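Lombricine kinase (Urechis caupo, PDB 3JPZ) catalyses, as a phosphagen kinase of the ATP:guanido phosphotransferase family, the reversible transfer of a phosphoryl group between ATP and the guanidino compound lombricine. Local coordinates at residues C19-H24 with K73-A78; F212-N217 with M222-M227; L286-K291 with A353-K358. All blocks are in the same frame, centred on the assembly; numbering follows the deposited sequence.

Contact 1 of 3, residues C19-H24 with K73-A78; sequences CVVGRH and KELFDA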
ATOM      1  N   CYS A  19      -7.863  15.307  -7.671  1.00 16.22           N
ATOM      2  CA  CYS A  19      -6.802  15.715  -6.742  1.00 11.93           C
ATOM      3  C   CYS A  19      -6.338  17.154  -6.966  1.00 18.43           C
ATOM      4  O   CYS A  19      -6.199  17.609  -8.096  1.00 14.79           O
ATOM      5  CB  CYS A  19      -5.599  14.778  -6.856  1.00 14.47           C
ATOM      6  SG  CYS A  19      -4.842  14.753  -8.497  1.00 15.14           S
ATOM      7  N   VAL A  20      -6.062  17.856  -5.875  1.00 22.54           N
ATOM      8  CA  VAL A  20      -5.536  19.213  -5.947  1.00 25.77           C
ATOM      9  C   VAL A  20      -4.224  19.258  -6.724  1.00 11.07           C
ATOM     10  O   VAL A  20      -3.995  20.164  -7.528  1.00 15.26           O
ATOM     11  CB  VAL A  20      -5.292  19.773  -4.541  1.00 18.43           C
ATOM     12  CG1 VAL A  20      -4.662  21.150  -4.620  1.00 19.19           C
ATOM     13  CG2 VAL A  20      -6.600  19.814  -3.756  1.00 25.84           C
ATOM     14  N   VAL A  21      -3.366  18.271  -6.494  1.00 15.22           N
ATOM     15  CA  VAL A  21      -2.039  18.282  -7.102  1.00 18.12           C
ATOM     16  C   VAL A  21      -2.158  18.332  -8.615  1.00 15.37           C
ATOM     17  O   VAL A  21      -1.407  19.047  -9.276  1.00 14.01           O
ATOM     18  CB  VAL A  21      -1.215  17.056  -6.706  1.00 10.52           C
ATOM     19  CG1 VAL A  21      -0.004  16.903  -7.615  1.00 26.36           C
ATOM     20  CG2 VAL A  21      -0.783  17.159  -5.254  1.00 10.85           C
ATOM     21  N   GLY A  22      -3.120  17.584  -9.148  1.00 18.45           N
ATOM     22  CA  GLY A  22      -3.300  17.454 -10.583  1.00 19.65           C
ATOM     23  C   GLY A  22      -3.758  18.719 -11.280  1.00 16.33           C
ATOM     24  O   GLY A  22      -3.621  18.845 -12.491  1.00 27.89           O
ATOM     25  N   ARG A  23      -4.310  19.656 -10.520  1.00 16.65           N
ATOM     26  CA  ARG A  23      -4.751  20.924 -11.088  1.00 23.97           C
ATOM     27  C   ARG A  23      -3.636  21.958 -11.085  1.00 29.70           C
ATOM     28  O   ARG A  23      -3.771  23.012 -11.703  1.00 28.42           O
ATOM     29  CB  ARG A  23      -5.957  21.465 -10.331  1.00 15.57           C
ATOM     30  CG  ARG A  23      -7.266  20.818 -10.752  1.00 29.92           C
ATOM     31  CD  ARG A  23      -8.453  21.564 -10.175  1.00 29.77           C
ATOM     32  NE  ARG A  23      -8.431  21.597  -8.715  1.00 17.04           N
ATOM     33  CZ  ARG A  23      -8.868  20.614  -7.930  1.00 19.52           C
ATOM     34  NH1 ARG A  23      -9.359  19.502  -8.460  1.00 21.27           N
ATOM     35  NH2 ARG A  23      -8.812  20.741  -6.610  1.00 24.55           N
ATOM     36  N   HIS A  24      -2.542  21.650 -10.393  1.00 13.31           N
ATOM     37  CA  HIS A  24      -1.400  22.562 -10.313  1.00 15.72           C
ATOM     38  C   HIS A  24      -0.125  21.994 -10.933  1.00 16.40           C
ATOM     39  O   HIS A  24       0.764  22.746 -11.332  1.00 16.60           O
ATOM     40  CB  HIS A  24      -1.140  22.954  -8.858  1.00 12.91           C
ATOM     41  CG  HIS A  24      -2.272  23.706  -8.229  1.00 17.82           C
ATOM     42  ND1 HIS A  24      -2.546  25.024  -8.529  1.00 20.00           N
ATOM     43  CD2 HIS A  24      -3.202  23.325  -7.323  1.00 25.29           C
ATOM     44  CE1 HIS A  24      -3.596  25.423  -7.835  1.00 20.39           C
ATOM     45  NE2 HIS A  24      -4.012  24.412  -7.094  1.00 24.31           N
ATOM     46  N   LYS A  73       9.284  23.247  -3.656  1.00 24.25           N
ATOM     47  CA  LYS A  73       8.608  24.426  -3.132  1.00 13.90           C
ATOM     48  C   LYS A  73       7.442  24.884  -3.995  1.00 22.02           C
ATOM     49  O   LYS A  73       6.378  25.212  -3.479  1.00 19.38           O
ATOM     50  CB  LYS A  73       9.602  25.574  -2.974  1.00 29.11           C
ATOM     51  CG  LYS A  73       9.024  26.802  -2.297  1.00 37.12           C
ATOM     52  CD  LYS A  73      10.115  27.779  -1.909  1.00 34.79           C
ATOM     53  CE  LYS A  73       9.731  28.571  -0.671  1.00 39.61           C
ATOM     54  NZ  LYS A  73       8.329  29.056  -0.739  1.00 17.32           N
ATOM     55  N   GLU A  74       7.636  24.913  -5.305  1.00 22.15           N
ATOM     56  CA  GLU A  74       6.632  25.499  -6.183  1.00 25.29           C
ATOM     57  C   GLU A  74       5.385  24.628  -6.262  1.00 22.24           C
ATOM     58  O   GLU A  74       4.298  25.118  -6.574  1.00 22.16           O
ATOM     59  CB  GLU A  74       7.206  25.732  -7.577  1.00 28.32           C
ATOM     60  CG  GLU A  74       7.064  24.564  -8.530  1.00 29.54           C
ATOM     61  CD  GLU A  74       7.470  24.941  -9.936  1.00 28.51           C
ATOM     62  OE1 GLU A  74       6.868  25.881 -10.497  1.00 31.17           O
ATOM     63  OE2 GLU A  74       8.400  24.307 -10.469  1.00 24.69           O
ATOM     64  N   LEU A  75       5.543  23.340  -5.971  1.00 26.41           N
ATOM     65  CA  LEU A  75       4.413  22.426  -5.967  1.00 14.09           C
ATOM     66  C   LEU A  75       3.676  22.486  -4.638  1.00 17.82           C
ATOM     67  O   LEU A  75       2.443  22.549  -4.593  1.00 20.16           O
ATOM     68  CB  LEU A  75       4.873  20.993  -6.262  1.00 12.42           C
ATOM     69  CG  LEU A  75       3.770  19.935  -6.277  1.00 21.91           C
ATOM     70  CD1 LEU A  75       2.561  20.383  -7.101  1.00 16.88           C
ATOM     71  CD2 LEU A  75       4.321  18.619  -6.797  1.00 25.90           C
ATOM     72  N   PHE A  76       4.428  22.455  -3.546  1.00 19.38           N
ATOM     73  CA  PHE A  76       3.818  22.580  -2.240  1.00 22.30           C
ATOM     74  C   PHE A  76       3.153  23.931  -2.105  1.00 12.67           C
ATOM     75  O   PHE A  76       2.062  24.029  -1.570  1.00 17.79           O
ATOM     76  CB  PHE A  76       4.842  22.365  -1.131  1.00 15.07           C
ATOM     77  CG  PHE A  76       5.171  20.928  -0.910  1.00 12.64           C
ATOM     78  CD1 PHE A  76       4.519  20.198   0.070  1.00 11.07           C
ATOM     79  CD2 PHE A  76       6.093  20.290  -1.711  1.00 13.80           C
ATOM     80  CE1 PHE A  76       4.811  18.881   0.263  1.00 16.02           C
ATOM     81  CE2 PHE A  76       6.378  18.962  -1.525  1.00 18.63           C
ATOM     82  CZ  PHE A  76       5.740  18.257  -0.543  1.00 14.01           C
ATOM     83  N   ASP A  77       3.787  24.973  -2.619  1.00 16.85           N
ATOM     84  CA  ASP A  77       3.244  26.311  -2.433  1.00 20.47           C
ATOM     85  C   ASP A  77       1.902  26.450  -3.147  1.00 17.76           C
ATOM     86  O   ASP A  77       0.972  27.051  -2.623  1.00 12.87           O
ATOM     87  CB  ASP A  77       4.235  27.370  -2.897  1.00 24.87           C
ATOM     88  CG  ASP A  77       5.287  27.675  -1.850  1.00 26.78           C
ATOM     89  OD1 ASP A  77       5.397  26.907  -0.872  1.00 23.22           O
ATOM     90  OD2 ASP A  77       5.995  28.691  -1.999  1.00 23.03           O
ATOM     91  N   ALA A  78       1.786  25.875  -4.335  1.00 24.94           N
ATOM     92  CA  ALA A  78       0.539  25.984  -5.078  1.00 23.46           C
ATOM     93  C   ALA A  78      -0.565  25.208  -4.368  1.00 12.23           C
ATOM     94  O   ALA A  78      -1.708  25.662  -4.276  1.00 20.06           O
ATOM     95  CB  ALA A  78       0.719  25.479  -6.493  1.00 20.92           C
TER
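His24 and Ala78 meet in a small helix-to-helix contact within the all-helical N-terminal domain of the phosphagen kinase fold, where the short helix 20-24 leans on helix 73-83. No hydrogen bond crosses between the segments; what joins them is a methyl group, a carbonyl and one aliphatic pair. The CB of Ala78 points at the other helix and lies against the CB-CG-ND1 side of His24, 3.9 Å from His24 CG and ND1 alike. The carbonyl of the same alanine lies over one face of the ring, displaced toward the rim, with Ala78 O 3.8 Å from His24 NE2. That approach is from above the plane and is no hydrogen bond; NE2 is instead bonded to Glu82 OE1, one turn further along helix 73-83, which also pairs through OE2 with Arg23. The bond to Glu82 probably sets the imidazole's rotation, with Ala78 packed against it. With chi1 at -63°, CG stands opposite the carbonyl carbon and the ring swings across to the alanine, while Val20 CG1 touches its edge in the ring plane. Deeper in, both Val21 and Leu75 are buried among side chains of the same domain: Leu75 also packs on Ile48, Met29 and Leu33, and Val21 on Tyr14 and Leu61. Between these two the touch is light and purely aliphatic, Val21 CG1 lying 4.4 Å from Leu75 CD1.

Contact 2 of 3, residues F212-N217 with M222-M227; sequences FLIWIN and MRVISM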
ATOM      1  N   PHE A 212      -3.082  13.665  28.762  1.00 16.48           N
ATOM      2  CA  PHE A 212      -2.049  13.991  27.791  1.00 19.07           C
ATOM      3  C   PHE A 212      -1.622  12.708  27.108  1.00 20.14           C
ATOM      4  O   PHE A 212      -1.111  11.790  27.747  1.00 30.99           O
ATOM      5  CB  PHE A 212      -0.856  14.660  28.475  1.00 21.45           C
ATOM      6  CG  PHE A 212      -0.031  15.509  27.553  1.00 30.11           C
ATOM      7  CD1 PHE A 212      -0.594  16.589  26.895  1.00 15.26           C
ATOM      8  CD2 PHE A 212       1.311  15.231  27.351  1.00 36.54           C
ATOM      9  CE1 PHE A 212       0.165  17.371  26.053  1.00 25.16           C
ATOM     10  CE2 PHE A 212       2.074  16.009  26.510  1.00 35.37           C
ATOM     11  CZ  PHE A 212       1.503  17.079  25.858  1.00 31.22           C
ATOM     12  N   LEU A 213      -1.836  12.657  25.801  1.00 19.64           N
ATOM     13  CA  LEU A 213      -1.681  11.435  25.028  1.00 20.14           C
ATOM     14  C   LEU A 213      -0.710  11.675  23.882  1.00 23.44           C
ATOM     15  O   LEU A 213      -0.760  12.693  23.216  1.00 17.77           O
ATOM     16  CB  LEU A 213      -3.037  10.988  24.487  1.00 19.45           C
ATOM     17  CG  LEU A 213      -3.024   9.936  23.376  1.00 17.19           C
ATOM     18  CD1 LEU A 213      -2.591   8.568  23.910  1.00 14.53           C
ATOM     19  CD2 LEU A 213      -4.411   9.872  22.745  1.00 24.60           C
ATOM     20  N   ILE A 214       0.173  10.719  23.653  1.00 15.30           N
ATOM     21  CA  ILE A 214       1.222  10.868  22.666  1.00 15.17           C
ATOM     22  C   ILE A 214       1.186   9.650  21.761  1.00 14.51           C
ATOM     23  O   ILE A 214       1.267   8.528  22.241  1.00 29.79           O
ATOM     24  CB  ILE A 214       2.598  10.962  23.357  1.00 21.11           C
ATOM     25  CG1 ILE A 214       2.670  12.211  24.243  1.00 31.65           C
ATOM     26  CG2 ILE A 214       3.736  10.933  22.341  1.00 31.43           C
ATOM     27  CD1 ILE A 214       2.628  13.522  23.487  1.00 32.24           C
ATOM     28  N   TRP A 215       1.017   9.859  20.462  1.00 14.53           N
ATOM     29  CA  TRP A 215       1.172   8.774  19.489  1.00 13.69           C
ATOM     30  C   TRP A 215       2.463   8.981  18.730  1.00 13.80           C
ATOM     31  O   TRP A 215       2.712  10.060  18.200  1.00 13.80           O
ATOM     32  CB  TRP A 215       0.057   8.746  18.461  1.00 12.97           C
ATOM     33  CG  TRP A 215      -1.265   8.322  18.951  1.00 13.90           C
ATOM     34  CD1 TRP A 215      -1.565   7.786  20.160  1.00 14.27           C
ATOM     35  CD2 TRP A 215      -2.483   8.363  18.210  1.00 12.58           C
ATOM     36  NE1 TRP A 215      -2.908   7.504  20.227  1.00 14.23           N
ATOM     37  CE2 TRP A 215      -3.493   7.847  19.038  1.00 13.33           C
ATOM     38  CE3 TRP A 215      -2.818   8.784  16.916  1.00 12.65           C
ATOM     39  CZ2 TRP A 215      -4.826   7.748  18.620  1.00 12.94           C
ATOM     40  CZ3 TRP A 215      -4.144   8.688  16.506  1.00 17.15           C
ATOM     41  CH2 TRP A 215      -5.126   8.169  17.356  1.00 11.69           C
ATOM     42  N   ILE A 216       3.269   7.941  18.650  1.00 14.52           N
ATOM     43  CA  ILE A 216       4.508   8.009  17.903  1.00 17.86           C
ATOM     44  C   ILE A 216       4.386   7.211  16.611  1.00 20.03           C
ATOM     45  O   ILE A 216       3.982   6.048  16.610  1.00 20.00           O
ATOM     46  CB  ILE A 216       5.694   7.502  18.745  1.00 15.17           C
ATOM     47  CG1 ILE A 216       5.853   8.370  19.993  1.00 23.50           C
ATOM     48  CG2 ILE A 216       6.985   7.512  17.925  1.00 20.14           C
ATOM     49  CD1 ILE A 216       6.997   7.966  20.877  1.00 25.59           C
ATOM     50  N   ASN A 217       4.706   7.872  15.506  1.00 16.48           N
ATOM     51  CA  ASN A 217       4.901   7.216  14.228  1.00 13.71           C
ATOM     52  C   ASN A 217       3.624   6.588  13.680  1.00 13.02           C
ATOM     53  O   ASN A 217       3.671   5.596  12.961  1.00 18.38           O
ATOM     54  CB  ASN A 217       6.063   6.212  14.321  1.00 13.64           C
ATOM     55  CG  ASN A 217       7.426   6.908  14.318  1.00 19.70           C
ATOM     56  OD1 ASN A 217       7.603   7.933  13.665  1.00 23.25           O
ATOM     57  ND2 ASN A 217       8.381   6.364  15.053  1.00 14.92           N
ATOM     58  N   MET A 222       5.180  12.631  16.006  1.00 14.29           N
ATOM     59  CA  MET A 222       4.574  12.786  17.313  1.00 13.93           C
ATOM     60  C   MET A 222       3.243  13.509  17.207  1.00 16.18           C
ATOM     61  O   MET A 222       3.188  14.660  16.799  1.00 13.95           O
ATOM     62  CB  MET A 222       5.495  13.582  18.229  1.00 14.89           C
ATOM     63  CG  MET A 222       5.021  13.645  19.660  1.00 28.04           C
ATOM     64  SD  MET A 222       6.232  14.438  20.722  1.00 24.16           S
ATOM     65  CE  MET A 222       6.171  16.112  20.075  1.00 15.66           C
ATOM     66  N   ARG A 223       2.180  12.819  17.586  1.00 13.06           N
ATOM     67  CA  ARG A 223       0.852  13.408  17.636  1.00 14.48           C
ATOM     68  C   ARG A 223       0.537  13.655  19.092  1.00 14.99           C
ATOM     69  O   ARG A 223       0.427  12.717  19.874  1.00 18.70           O
ATOM     70  CB  ARG A 223      -0.176  12.464  17.026  1.00 12.14           C
ATOM     71  CG  ARG A 223      -1.611  12.710  17.493  1.00 29.02           C
ATOM     72  CD  ARG A 223      -2.310  13.785  16.682  1.00 41.81           C
ATOM     73  NE  ARG A 223      -3.148  13.212  15.631  1.00 44.54           N
ATOM     74  CZ  ARG A 223      -2.736  12.936  14.397  1.00 40.28           C
ATOM     75  NH1 ARG A 223      -1.485  13.180  14.035  1.00 51.43           N
ATOM     76  NH2 ARG A 223      -3.583  12.415  13.521  1.00 42.93           N
ATOM     77  N   VAL A 224       0.406  14.919  19.462  1.00 18.41           N
ATOM     78  CA  VAL A 224       0.187  15.283  20.855  1.00 17.75           C
ATOM     79  C   VAL A 224      -1.267  15.656  21.077  1.00 23.74           C
ATOM     80  O   VAL A 224      -1.805  16.518  20.391  1.00 13.55           O
ATOM     81  CB  VAL A 224       1.082  16.456  21.251  1.00 13.85           C
ATOM     82  CG1 VAL A 224       0.712  16.972  22.622  1.00 14.23           C
ATOM     83  CG2 VAL A 224       2.553  16.040  21.196  1.00 23.94           C
ATOM     84  N   ILE A 225      -1.915  14.993  22.025  1.00 20.17           N
ATOM     85  CA  ILE A 225      -3.289  15.334  22.349  1.00 17.71           C
ATOM     86  C   ILE A 225      -3.429  15.629  23.827  1.00 13.18           C
ATOM     87  O   ILE A 225      -3.085  14.806  24.659  1.00 21.49           O
ATOM     88  CB  ILE A 225      -4.254  14.205  21.962  1.00 12.60           C
ATOM     89  CG1 ILE A 225      -4.106  13.879  20.467  1.00 12.18           C
ATOM     90  CG2 ILE A 225      -5.685  14.623  22.264  1.00 17.54           C
ATOM     91  CD1 ILE A 225      -4.094  12.418  20.169  1.00 21.13           C
ATOM     92  N   SER A 226      -3.920  16.823  24.144  1.00 13.04           N
ATOM     93  CA  SER A 226      -4.348  17.141  25.489  1.00 13.52           C
ATOM     94  C   SER A 226      -5.871  17.095  25.560  1.00 15.41           C
ATOM     95  O   SER A 226      -6.548  17.542  24.635  1.00 13.86           O
ATOM     96  CB  SER A 226      -3.846  18.523  25.896  1.00 14.78           C
ATOM     97  OG  SER A 226      -4.338  18.869  27.170  1.00 13.82           O
ATOM     98  N   MET A 227      -6.402  16.556  26.658  1.00 16.30           N
ATOM     99  CA  MET A 227      -7.836  16.325  26.782  1.00 13.04           C
ATOM    100  C   MET A 227      -8.307  16.241  28.237  1.00 17.54           C
ATOM    101  O   MET A 227      -7.542  15.869  29.141  1.00 15.82           O
ATOM    102  CB  MET A 227      -8.196  15.023  26.072  1.00 13.01           C
ATOM    103  CG  MET A 227      -7.547  13.800  26.702  1.00 40.43           C
ATOM    104  SD  MET A 227      -7.862  12.276  25.801  1.00 54.03           S
ATOM    105  CE  MET A 227      -6.887  12.554  24.322  1.00 19.44           C
TER
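Ile214 and Val224 lie side by side at the apolar centre, pointing the same way from neighbouring strands, with Ile214 CD1 pressed to 3.4 Å from Val224 CG2, tighter than usual for two carbons. Ile214 CG2 also reaches Met222 CG. On the same face the Phe212 ring, its CG anti to the backbone N (chi1 -156°), leans over onto the partner strand: CZ comes within 3.3 Å of Val224 CG1, and Ser226 CB meets the ring at its edge, in plane. Helix 135-149 packs on this face through Leu149 and Ile145. The other face carries Leu213 beside Ile225, Leu213 CD2 to Ile225 CD1 at 3.6 Å, and the methyl of Met227 reaches Leu213 CD2. These residues form an antiparallel beta hairpin, strands 212-216 and 222-229, inside the large antiparallel sheet of the catalytic domain. Leu213 with Ile225 and Trp215 with Arg223 are its hydrogen-bonded pairs, each closed by two N-H···O bonds; that from Leu213 N to Ile225 O is 2.7 Å long. Toward the polar end Trp215 and Arg223 run alongside each other: Trp215 CE3 lies 4.1 Å from Arg223 CG, the indole and guanidinium planes turned 38° apart. The indole NE1 is bonded to Phe179 O. Arg223, which binds ADP, although no nucleotide is bound to this chain, forms a salt bridge through its NH1 with Asp220 OD2.

Contact 3 of 3, residues L286-K291 with A353-K358; sequences LHQLSK and ALEAGK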
ATOM      1  N   LEU A 286     -26.252  19.854  21.628  1.00 15.10           N
ATOM      2  CA  LEU A 286     -27.048  20.874  20.973  1.00 16.16           C
ATOM      3  C   LEU A 286     -28.391  20.299  20.545  1.00 11.48           C
ATOM      4  O   LEU A 286     -28.653  20.129  19.361  1.00 12.70           O
ATOM      5  CB  LEU A 286     -26.308  21.384  19.739  1.00 11.19           C
ATOM      6  CG  LEU A 286     -24.915  21.963  19.988  1.00 11.21           C
ATOM      7  CD1 LEU A 286     -24.201  22.212  18.669  1.00 19.05           C
ATOM      8  CD2 LEU A 286     -25.015  23.239  20.806  1.00 15.00           C
ATOM      9  N   HIS A 287     -29.241  20.001  21.512  1.00 14.46           N
ATOM     10  CA  HIS A 287     -30.527  19.387  21.210  1.00 19.95           C
ATOM     11  C   HIS A 287     -31.309  20.211  20.196  1.00 12.01           C
ATOM     12  O   HIS A 287     -31.706  19.714  19.152  1.00 19.49           O
ATOM     13  CB  HIS A 287     -31.348  19.210  22.490  1.00 18.58           C
ATOM     14  CG  HIS A 287     -30.757  18.226  23.453  1.00 14.84           C
ATOM     15  ND1 HIS A 287     -30.537  16.904  23.126  1.00 18.45           N
ATOM     16  CD2 HIS A 287     -30.355  18.366  24.739  1.00 11.42           C
ATOM     17  CE1 HIS A 287     -30.016  16.277  24.166  1.00 11.83           C
ATOM     18  NE2 HIS A 287     -29.901  17.140  25.158  1.00 11.51           N
ATOM     19  N   GLN A 288     -31.499  21.483  20.499  1.00 14.09           N
ATOM     20  CA  GLN A 288     -32.397  22.331  19.730  1.00 29.22           C
ATOM     21  C   GLN A 288     -31.731  22.869  18.480  1.00 19.36           C
ATOM     22  O   GLN A 288     -32.342  22.931  17.417  1.00 12.16           O
ATOM     23  CB  GLN A 288     -32.875  23.495  20.598  1.00 28.48           C
ATOM     24  CG  GLN A 288     -33.710  23.051  21.774  1.00 26.12           C
ATOM     25  CD  GLN A 288     -34.765  22.054  21.356  1.00 28.78           C
ATOM     26  OE1 GLN A 288     -35.615  22.351  20.518  1.00 37.25           O
ATOM     27  NE2 GLN A 288     -34.706  20.851  21.924  1.00 43.42           N
ATOM     28  N   LEU A 289     -30.467  23.240  18.609  1.00 11.52           N
ATOM     29  CA  LEU A 289     -29.794  23.998  17.558  1.00 12.07           C
ATOM     30  C   LEU A 289     -29.529  23.119  16.342  1.00 11.84           C
ATOM     31  O   LEU A 289     -29.532  23.590  15.205  1.00 12.64           O
ATOM     32  CB  LEU A 289     -28.490  24.594  18.086  1.00 16.25           C
ATOM     33  CG  LEU A 289     -27.794  25.558  17.129  1.00 10.90           C
ATOM     34  CD1 LEU A 289     -28.727  26.711  16.776  1.00 13.05           C
ATOM     35  CD2 LEU A 289     -26.498  26.070  17.725  1.00 18.25           C
ATOM     36  N   SER A 290     -29.310  21.836  16.593  1.00 21.38           N
ATOM     37  CA  SER A 290     -29.047  20.880  15.531  1.00 24.34           C
ATOM     38  C   SER A 290     -30.304  20.597  14.712  1.00 26.05           C
ATOM     39  O   SER A 290     -30.227  20.048  13.614  1.00 26.70           O
ATOM     40  CB  SER A 290     -28.531  19.576  16.117  1.00 30.93           C
ATOM     41  OG  SER A 290     -29.437  19.061  17.072  1.00 23.32           O
ATOM     42  N   LYS A 291     -31.460  20.953  15.257  1.00 21.64           N
ATOM     43  CA  LYS A 291     -32.710  20.836  14.519  1.00 14.41           C
ATOM     44  C   LYS A 291     -33.023  22.145  13.808  1.00 20.63           C
ATOM     45  O   LYS A 291     -33.974  22.227  13.029  1.00 15.96           O
ATOM     46  CB  LYS A 291     -33.861  20.476  15.456  1.00 25.46           C
ATOM     47  CG  LYS A 291     -33.572  19.325  16.399  1.00 24.21           C
ATOM     48  CD  LYS A 291     -34.782  19.018  17.285  1.00 31.17           C
ATOM     49  CE  LYS A 291     -34.391  18.272  18.562  1.00 41.48           C
ATOM     50  NZ  LYS A 291     -33.389  17.188  18.334  1.00 38.93           N
ATOM     51  N   ALA A 353     -31.168  29.997  23.970  1.00 17.40           N
ATOM     52  CA  ALA A 353     -32.223  30.804  23.380  1.00 13.43           C
ATOM     53  C   ALA A 353     -33.387  29.940  22.915  1.00 13.36           C
ATOM     54  O   ALA A 353     -34.542  30.259  23.183  1.00 16.06           O
ATOM     55  CB  ALA A 353     -31.678  31.608  22.218  1.00 13.92           C
ATOM     56  N   LEU A 354     -33.073  28.855  22.209  1.00 15.66           N
ATOM     57  CA  LEU A 354     -34.081  27.944  21.679  1.00 24.03           C
ATOM     58  C   LEU A 354     -34.745  27.140  22.791  1.00 23.28           C
ATOM     59  O   LEU A 354     -35.926  26.815  22.707  1.00 24.88           O
ATOM     60  CB  LEU A 354     -33.448  26.979  20.675  1.00 15.34           C
ATOM     61  CG  LEU A 354     -32.857  27.611  19.415  1.00 19.81           C
ATOM     62  CD1 LEU A 354     -31.992  26.612  18.664  1.00 20.04           C
ATOM     63  CD2 LEU A 354     -33.971  28.145  18.519  1.00 26.53           C
ATOM     64  N   GLU A 355     -33.970  26.804  23.816  1.00 15.63           N
ATOM     65  CA  GLU A 355     -34.498  26.104  24.981  1.00 21.49           C
ATOM     66  C   GLU A 355     -35.570  26.956  25.644  1.00 25.14           C
ATOM     67  O   GLU A 355     -36.522  26.432  26.223  1.00 37.22           O
ATOM     68  CB  GLU A 355     -33.383  25.813  25.990  1.00 13.25           C
ATOM     69  CG  GLU A 355     -32.442  24.701  25.584  1.00 20.20           C
ATOM     70  CD  GLU A 355     -31.257  24.566  26.538  1.00 21.69           C
ATOM     71  OE1 GLU A 355     -31.015  25.502  27.319  1.00 13.81           O
ATOM     72  OE2 GLU A 355     -30.576  23.525  26.518  1.00 24.32           O
ATOM     73  N   ALA A 356     -35.408  28.273  25.553  1.00 19.54           N
ATOM     74  CA  ALA A 356     -36.355  29.207  26.146  1.00 28.84           C
ATOM     75  C   ALA A 356     -37.499  29.521  25.186  1.00 28.17           C
ATOM     76  O   ALA A 356     -38.412  30.264  25.527  1.00 31.44           O
ATOM     77  CB  ALA A 356     -35.647  30.483  26.551  1.00 25.37           C
ATOM     78  N   GLY A 357     -37.437  28.956  23.984  1.00 33.22           N
ATOM     79  CA  GLY A 357     -38.473  29.153  22.987  1.00 31.50           C
ATOM     80  C   GLY A 357     -38.328  30.460  22.231  1.00 24.66           C
ATOM     81  O   GLY A 357     -39.314  31.016  21.753  1.00 30.91           O
ATOM     82  N   LYS A 358     -37.096  30.944  22.107  1.00 20.81           N
ATOM     83  CA  LYS A 358     -36.838  32.241  21.483  1.00 14.33           C
ATOM     84  C   LYS A 358     -36.256  32.093  20.076  1.00 14.39           C
ATOM     85  O   LYS A 358     -35.789  31.024  19.696  1.00 18.33           O
ATOM     86  CB  LYS A 358     -35.874  33.065  22.343  1.00 39.88           C
ATOM     87  CG  LYS A 358     -36.446  33.528  23.677  1.00 54.61           C
ATOM     88  CD  LYS A 358     -35.416  34.332  24.467  1.00 63.38           C
ATOM     89  CE  LYS A 358     -35.974  34.828  25.793  1.00 69.23           C
ATOM     90  NZ  LYS A 358     -34.938  35.531  26.607  1.00 75.92           N
TER
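Leu354, close to the C-terminal end of helix 333-355, packs its side chain against Gln288 and Leu289. Its CG stands opposite the carbonyl carbon (chi1 -63°) and its chi2 is extended at 167°, which carries CD1 out to the neighbouring turn: Leu354 CD1 lies 3.6 Å from Leu289 CA and 3.7 Å from Leu289 N, so the methyl rests on the main chain as much as on a side chain. Gln288 CB faces Leu354 CB at 3.5 Å and the two side chains meet at a slant, while Gln288 CG lies 4.3 Å from Glu355 CG in a loose aliphatic touch. Leu289 is arranged differently, with CG opposite its own backbone N (chi1 -172°). This sends the chain across Leu354 at about a right angle, CD1 to CD1 at 3.8 Å, and on toward Leu347, Met350, Phe295 and Ile298, where it is buried. The contact thus fastens the loop that follows strand 279-285 of the catalytic-domain sheet to the end of the long helix 333-355, which finishes in a Schellman motif: Gly357 adopts positive phi, Gly357 N bonds to Leu354 O and Lys358 N to Ala353 O. No hydrogen bond joins the two segments directly, but Glu351, one turn earlier on the helix, takes the N-H groups of Gln288 and Leu289 on its two carboxylate oxygens. Within the loop, Ser290 OG donates to Leu286 O at 2.6 Å, arriving nearly head-on to the carbonyl. Glu355 turns its OE1 to the hydroxyl of Tyr112.

From the N terminus the chain first closes contact 1, where 73-78 returns to 19-24 after a long, helix-rich loop within the N-terminal domain. Contact 2 follows, a tight hairpin in the catalytic-domain sheet with four residues between its segments. Contact 3 comes last: 353-358 returns to 286-291 after 61 residues that include the last two strands of the sheet and most of the long helix 333-355. The three are in series, none nested and none crossing. Contacts 1 and 2 lie on opposite sides of the chain's centre, 29 Å apart between centres, while contact 3 is farther out, its centre 43 Å from that of contact 1.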